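Local atomic coordinates of receptor-like protein kinase ANXUR1 (Arabidopsis thaliana, PDB entry 6FIG), a protein that is a plant receptor kinase with a malectin-like ectodomain, involved in reproduction, that probably senses extracellular signals and phosphorylates protein serine and threonine residues. Residues A[186-194]-A[270-280]. Numbering follows the deposited sequence.
With CA (calcium ion), chain H; NAG (2-acetamido-2-deoxy-beta-D-glucopyranose), chain E.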
loop_
_atom_site.group_PDB
_atom_site.type_symbol
_atom_site.label_atom_id
_atom_site.label_comp_id
_atom_site.label_asym_id
_atom_site.label_seq_id
_atom_site.Cartn_x
_atom_site.Cartn_y
_atom_site.Cartn_z
ATOM N N GLN A 186 -12.683 -15.753 -11.865
ATOM C CA GLN A 186 -11.809 -16.440 -10.909
ATOM C C GLN A 186 -10.407 -16.492 -11.496
ATOM O O GLN A 186 -10.221 -16.932 -12.637
ATOM C CB GLN A 186 -12.305 -17.843 -10.619
ATOM C CG GLN A 186 -11.420 -18.629 -9.660
ATOM C CD GLN A 186 -11.917 -20.013 -9.349
ATOM O OE1 GLN A 186 -12.972 -20.461 -9.831
ATOM N NE2 GLN A 186 -11.143 -20.724 -8.533
ATOM N N SER A 187 -9.423 -16.114 -10.688
ATOM C CA SER A 187 -8.013 -16.242 -11.054
ATOM C C SER A 187 -7.594 -17.674 -10.919
ATOM O O SER A 187 -7.617 -18.225 -9.833
ATOM C CB SER A 187 -7.143 -15.369 -10.151
ATOM O OG SER A 187 -7.557 -14.030 -10.246
ATOM N N MET A 188 -7.261 -18.324 -12.034
ATOM C CA MET A 188 -6.908 -19.729 -11.988
ATOM C C MET A 188 -5.411 -19.923 -11.836
ATOM O O MET A 188 -4.975 -20.776 -11.089
ATOM C CB MET A 188 -7.408 -20.462 -13.243
ATOM C CG MET A 188 -8.874 -20.248 -13.554
ATOM S SD MET A 188 -9.984 -20.877 -12.258
ATOM C CE MET A 188 -9.767 -22.637 -12.384
ATOM N N PHE A 189 -4.639 -19.185 -12.637
ATOM C CA PHE A 189 -3.172 -19.261 -12.641
ATOM C C PHE A 189 -2.625 -17.889 -12.953
ATOM O O PHE A 189 -3.239 -17.110 -13.707
ATOM C CB PHE A 189 -2.660 -20.250 -13.703
ATOM C CG PHE A 189 -3.137 -21.643 -13.480
ATOM C CD1 PHE A 189 -2.493 -22.470 -12.581
ATOM C CD2 PHE A 189 -4.296 -22.096 -14.107
ATOM C CE1 PHE A 189 -2.968 -23.715 -12.317
ATOM C CE2 PHE A 189 -4.781 -23.354 -13.861
ATOM C CZ PHE A 189 -4.122 -24.175 -12.967
ATOM N N ARG A 190 -1.478 -17.604 -12.356
ATOM C CA ARG A 190 -0.806 -16.331 -12.546
ATOM C C ARG A 190 0.672 -16.579 -12.476
ATOM O O ARG A 190 1.192 -16.949 -11.414
ATOM C CB ARG A 190 -1.194 -15.323 -11.460
ATOM C CG ARG A 190 -0.482 -13.998 -11.598
ATOM C CD ARG A 190 -1.049 -12.932 -10.691
ATOM N NE ARG A 190 -2.386 -12.489 -11.062
ATOM C CZ ARG A 190 -3.509 -12.670 -10.355
ATOM N NH1 ARG A 190 -3.516 -13.404 -9.254
ATOM N NH2 ARG A 190 -4.626 -12.115 -10.785
ATOM N N LEU A 191 1.353 -16.419 -13.620
ATOM C CA LEU A 191 2.726 -16.861 -13.770
ATOM C C LEU A 191 3.675 -15.779 -14.234
ATOM O O LEU A 191 3.353 -15.001 -15.140
ATOM C CB LEU A 191 2.832 -18.016 -14.782
ATOM C CG LEU A 191 1.909 -19.204 -14.570
ATOM C CD1 LEU A 191 2.129 -20.216 -15.676
ATOM C CD2 LEU A 191 2.097 -19.847 -13.201
ATOM N N ASN A 192 4.839 -15.736 -13.597
ATOM C CA ASN A 192 5.989 -15.023 -14.134
ATOM C C ASN A 192 6.744 -16.012 -15.009
ATOM O O ASN A 192 7.474 -16.864 -14.506
ATOM C CB ASN A 192 6.899 -14.524 -13.007
ATOM C CG ASN A 192 8.056 -13.703 -13.509
ATOM O OD1 ASN A 192 8.079 -13.342 -14.694
ATOM N ND2 ASN A 192 9.025 -13.417 -12.641
ATOM N N VAL A 193 6.551 -15.885 -16.318
ATOM C CA VAL A 193 7.148 -16.817 -17.282
ATOM C C VAL A 193 8.658 -16.538 -17.396
ATOM O O VAL A 193 9.087 -15.411 -17.679
ATOM C CB VAL A 193 6.406 -16.784 -18.633
ATOM C CG1 VAL A 193 7.096 -17.698 -19.639
ATOM C CG2 VAL A 193 4.967 -17.238 -18.446
ATOM N N GLY A 194 9.436 -17.574 -17.129
ATOM C CA GLY A 194 10.886 -17.498 -17.196
ATOM C C GLY A 194 11.558 -16.827 -16.015
ATOM O O GLY A 194 12.776 -16.653 -16.036
ATOM N N TRP A 270 2.651 -25.281 -22.467
ATOM C CA TRP A 270 2.177 -25.224 -21.071
ATOM C C TRP A 270 0.825 -25.928 -20.990
ATOM O O TRP A 270 0.020 -25.839 -21.917
ATOM C CB TRP A 270 2.005 -23.788 -20.598
ATOM C CG TRP A 270 3.228 -22.928 -20.511
ATOM C CD1 TRP A 270 3.971 -22.668 -19.396
ATOM C CD2 TRP A 270 3.848 -22.190 -21.584
ATOM N NE1 TRP A 270 5.007 -21.804 -19.698
ATOM C CE2 TRP A 270 4.954 -21.497 -21.031
ATOM C CE3 TRP A 270 3.572 -22.043 -22.949
ATOM C CZ2 TRP A 270 5.768 -20.671 -21.788
ATOM C CZ3 TRP A 270 4.372 -21.208 -23.691
ATOM C CH2 TRP A 270 5.466 -20.541 -23.116
ATOM N N MET A 271 0.568 -26.619 -19.883
ATOM C CA MET A 271 -0.723 -27.267 -19.667
ATOM C C MET A 271 -1.246 -26.957 -18.264
ATOM O O MET A 271 -0.484 -26.966 -17.300
ATOM C CB MET A 271 -0.611 -28.774 -19.854
ATOM C CG MET A 271 -1.961 -29.480 -19.991
ATOM S SD MET A 271 -1.842 -31.259 -20.303
ATOM C CE MET A 271 -0.624 -31.271 -21.622
ATOM N N PHE A 272 -2.563 -26.741 -18.194
ATOM C CA PHE A 272 -3.251 -26.318 -16.975
ATOM C C PHE A 272 -4.512 -27.140 -16.759
ATOM O O PHE A 272 -5.272 -27.362 -17.709
ATOM C CB PHE A 272 -3.638 -24.857 -17.102
ATOM C CG PHE A 272 -2.470 -23.971 -17.314
ATOM C CD1 PHE A 272 -1.696 -23.571 -16.236
ATOM C CD2 PHE A 272 -2.087 -23.612 -18.609
ATOM C CE1 PHE A 272 -0.582 -22.776 -16.427
ATOM C CE2 PHE A 272 -0.965 -22.826 -18.812
ATOM C CZ PHE A 272 -0.210 -22.410 -17.715
ATOM N N GLN A 273 -4.709 -27.590 -15.514
ATOM C CA GLN A 273 -5.929 -28.256 -15.106
ATOM C C GLN A 273 -6.960 -27.202 -14.708
ATOM O O GLN A 273 -6.694 -26.369 -13.853
ATOM C CB GLN A 273 -5.642 -29.195 -13.929
ATOM C CG GLN A 273 -4.644 -30.295 -14.259
ATOM C CD GLN A 273 -5.131 -31.246 -15.341
ATOM O OE1 GLN A 273 -6.320 -31.583 -15.403
ATOM N NE2 GLN A 273 -4.211 -31.704 -16.187
ATOM N N ILE A 274 -8.118 -27.235 -15.356
ATOM C CA ILE A 274 -9.201 -26.273 -15.093
ATOM C C ILE A 274 -10.557 -27.004 -14.964
ATOM O O ILE A 274 -10.599 -28.230 -14.900
ATOM C CB ILE A 274 -9.204 -25.146 -16.152
ATOM C CG1 ILE A 274 -9.148 -25.687 -17.589
ATOM C CG2 ILE A 274 -8.022 -24.186 -15.930
ATOM C CD1 ILE A 274 -10.322 -26.516 -18.041
ATOM N N ASP A 275 -11.646 -26.240 -14.882
ATOM C CA ASP A 275 -12.997 -26.801 -14.775
ATOM C C ASP A 275 -13.713 -26.705 -16.116
ATOM O O ASP A 275 -13.709 -25.670 -16.756
ATOM C CB ASP A 275 -13.801 -26.018 -13.728
ATOM C CG ASP A 275 -13.170 -26.064 -12.335
ATOM O OD1 ASP A 275 -12.573 -27.116 -11.971
ATOM O OD2 ASP A 275 -13.323 -25.060 -11.584
ATOM N N LYS A 276 -14.363 -27.780 -16.527
ATOM C CA LYS A 276 -15.117 -27.792 -17.781
ATOM C C LYS A 276 -16.356 -26.877 -17.696
ATOM O O LYS A 276 -16.831 -26.555 -16.593
ATOM C CB LYS A 276 -15.535 -29.225 -18.116
ATOM C CG LYS A 276 -14.373 -30.143 -18.485
ATOM C CD LYS A 276 -14.794 -31.578 -18.825
ATOM C CE LYS A 276 -15.162 -32.398 -17.596
ATOM N NZ LYS A 276 -15.224 -33.856 -17.881
ATOM N N ASN A 277 -16.834 -26.437 -18.850
ATOM C CA ASN A 277 -18.103 -25.700 -19.009
ATOM C C ASN A 277 -18.003 -24.233 -18.616
ATOM O O ASN A 277 -18.991 -23.630 -18.177
ATOM C CB ASN A 277 -19.275 -26.323 -18.223
ATOM C CG ASN A 277 -19.649 -27.699 -18.677
ATOM O OD1 ASN A 277 -18.891 -28.400 -19.346
ATOM N ND2 ASN A 277 -20.863 -28.090 -18.318
ATOM N N PHE A 278 -16.816 -23.673 -18.744
ATOM C CA PHE A 278 -16.601 -22.237 -18.603
ATOM C C PHE A 278 -15.767 -21.741 -19.781
ATOM O O PHE A 278 -14.973 -22.503 -20.379
ATOM C CB PHE A 278 -15.841 -21.892 -17.323
ATOM C CG PHE A 278 -16.560 -22.241 -16.057
ATOM C CD1 PHE A 278 -17.506 -21.367 -15.527
ATOM C CD2 PHE A 278 -16.294 -23.434 -15.391
ATOM C CE1 PHE A 278 -18.165 -21.672 -14.346
ATOM C CE2 PHE A 278 -16.963 -23.748 -14.211
ATOM C CZ PHE A 278 -17.888 -22.854 -13.681
ATOM N N THR A 279 -15.948 -20.466 -20.099
ATOM C CA THR A 279 -15.029 -19.733 -20.942
ATOM C C THR A 279 -13.908 -19.177 -20.084
ATOM O O THR A 279 -14.150 -18.604 -19.005
ATOM C CB THR A 279 -15.750 -18.588 -21.668
ATOM O OG1 THR A 279 -16.782 -19.119 -22.499
ATOM C CG2 THR A 279 -14.786 -17.782 -22.524
ATOM N N TYR A 280 -12.684 -19.373 -20.537
ATOM C CA TYR A 280 -11.480 -18.860 -19.896
ATOM C C TYR A 280 -10.815 -17.780 -20.749
ATOM O O TYR A 280 -10.866 -17.825 -21.985
ATOM C CB TYR A 280 -10.459 -19.976 -19.649
ATOM C CG TYR A 280 -10.971 -20.972 -18.645
ATOM C CD1 TYR A 280 -10.634 -20.844 -17.301
ATOM C CD2 TYR A 280 -11.809 -21.998 -19.027
ATOM C CE1 TYR A 280 -11.126 -21.731 -16.357
ATOM C CE2 TYR A 280 -12.324 -22.889 -18.081
ATOM C CZ TYR A 280 -11.983 -22.733 -16.740
ATOM O OH TYR A 280 -12.469 -23.599 -15.776
HETATM CA CA CA H . 8.714 -13.053 -16.904
HETATM C C1 NAG E . -21.440 -29.370 -18.628
HETATM C C2 NAG E . -22.360 -29.784 -17.477
HETATM C C3 NAG E . -23.011 -31.124 -17.773
HETATM C C4 NAG E . -23.699 -31.046 -19.132
HETATM C C5 NAG E . -22.757 -30.514 -20.226
HETATM C C6 NAG E . -23.511 -30.289 -21.526
HETATM C C7 NAG E . -21.638 -29.020 -15.248
HETATM C C8 NAG E . -20.739 -29.375 -14.089
HETATM N N2 NAG E . -21.596 -29.900 -16.257
HETATM O O3 NAG E . -23.964 -31.482 -16.766
HETATM O O4 NAG E . -24.297 -32.293 -19.526
HETATM O O5 NAG E . -22.212 -29.271 -19.819
HETATM O O6 NAG E . -22.606 -29.935 -22.590
HETATM O O7 NAG E . -22.350 -28.009 -15.237
#
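Phe189 and Phe272 meet at the middle of the interface between strand 186-192 and strand 270-273, two strands that belong to different sheets of a malectin-like beta-sandwich. Their axes are inclined at 151° and 8.6 Å apart, too far for backbone pairing, and side chains fill the gap. Phe272 lays CD1 over the centre of one face of the Phe189 ring, 3.7 Å from Phe189 CG; the ring planes are inclined at 48°, neither stacked nor perpendicular. At the rim of Phe189, near its plane, CE2 touches Ile274 CG2 and CZ lies 3.5 Å from the carbonyl O of Gln273. The far edge of Phe272 receives Leu191, whose CD1 is 3.8 Å from Phe272 CZ. Val193 CG1, anti to its own backbone nitrogen (chi1 177°), reaches Trp270 CZ2 at 3.9 Å and completes the sheet-to-sheet packing.

Segment 270-280 then leads from one sheet to the other, and Tyr280 lies in the same layer as Met188. Met188 crosses Tyr280 at about a right angle, its CG at the ring edge near CE1; bends at chi2 and chi3 bring its CE to Ile274 CG2. Met188 and Phe189 form a classic beta bulge opposite Ile369, which lets two consecutive side chains point at the facing segment.

Tyr280 OH donates to the carbonyl O of Asp275 at 2.6 Å, in the carbonyl plane on a lone pair, tying Asp275, in the connecting loop, to Tyr280 on the next strand. Lys371 joins the segments indirectly, in a salt bridge with Asp275 OD2 and a hydrogen bond with Gln186 OE1. Asn277 in the same loop carries an N-linked glycan. Near the C-terminal end of segment 186-194, Asn192 OD1 (2.3 Å) and Val193 O bind calcium together with Ile249, Thr252 and Asn365.

Direct cohesion thus rests mainly on van der Waals packing of aromatic and aliphatic groups, while Tyr280 OH and the Asp275 carboxylate find partners within their segment or outside both.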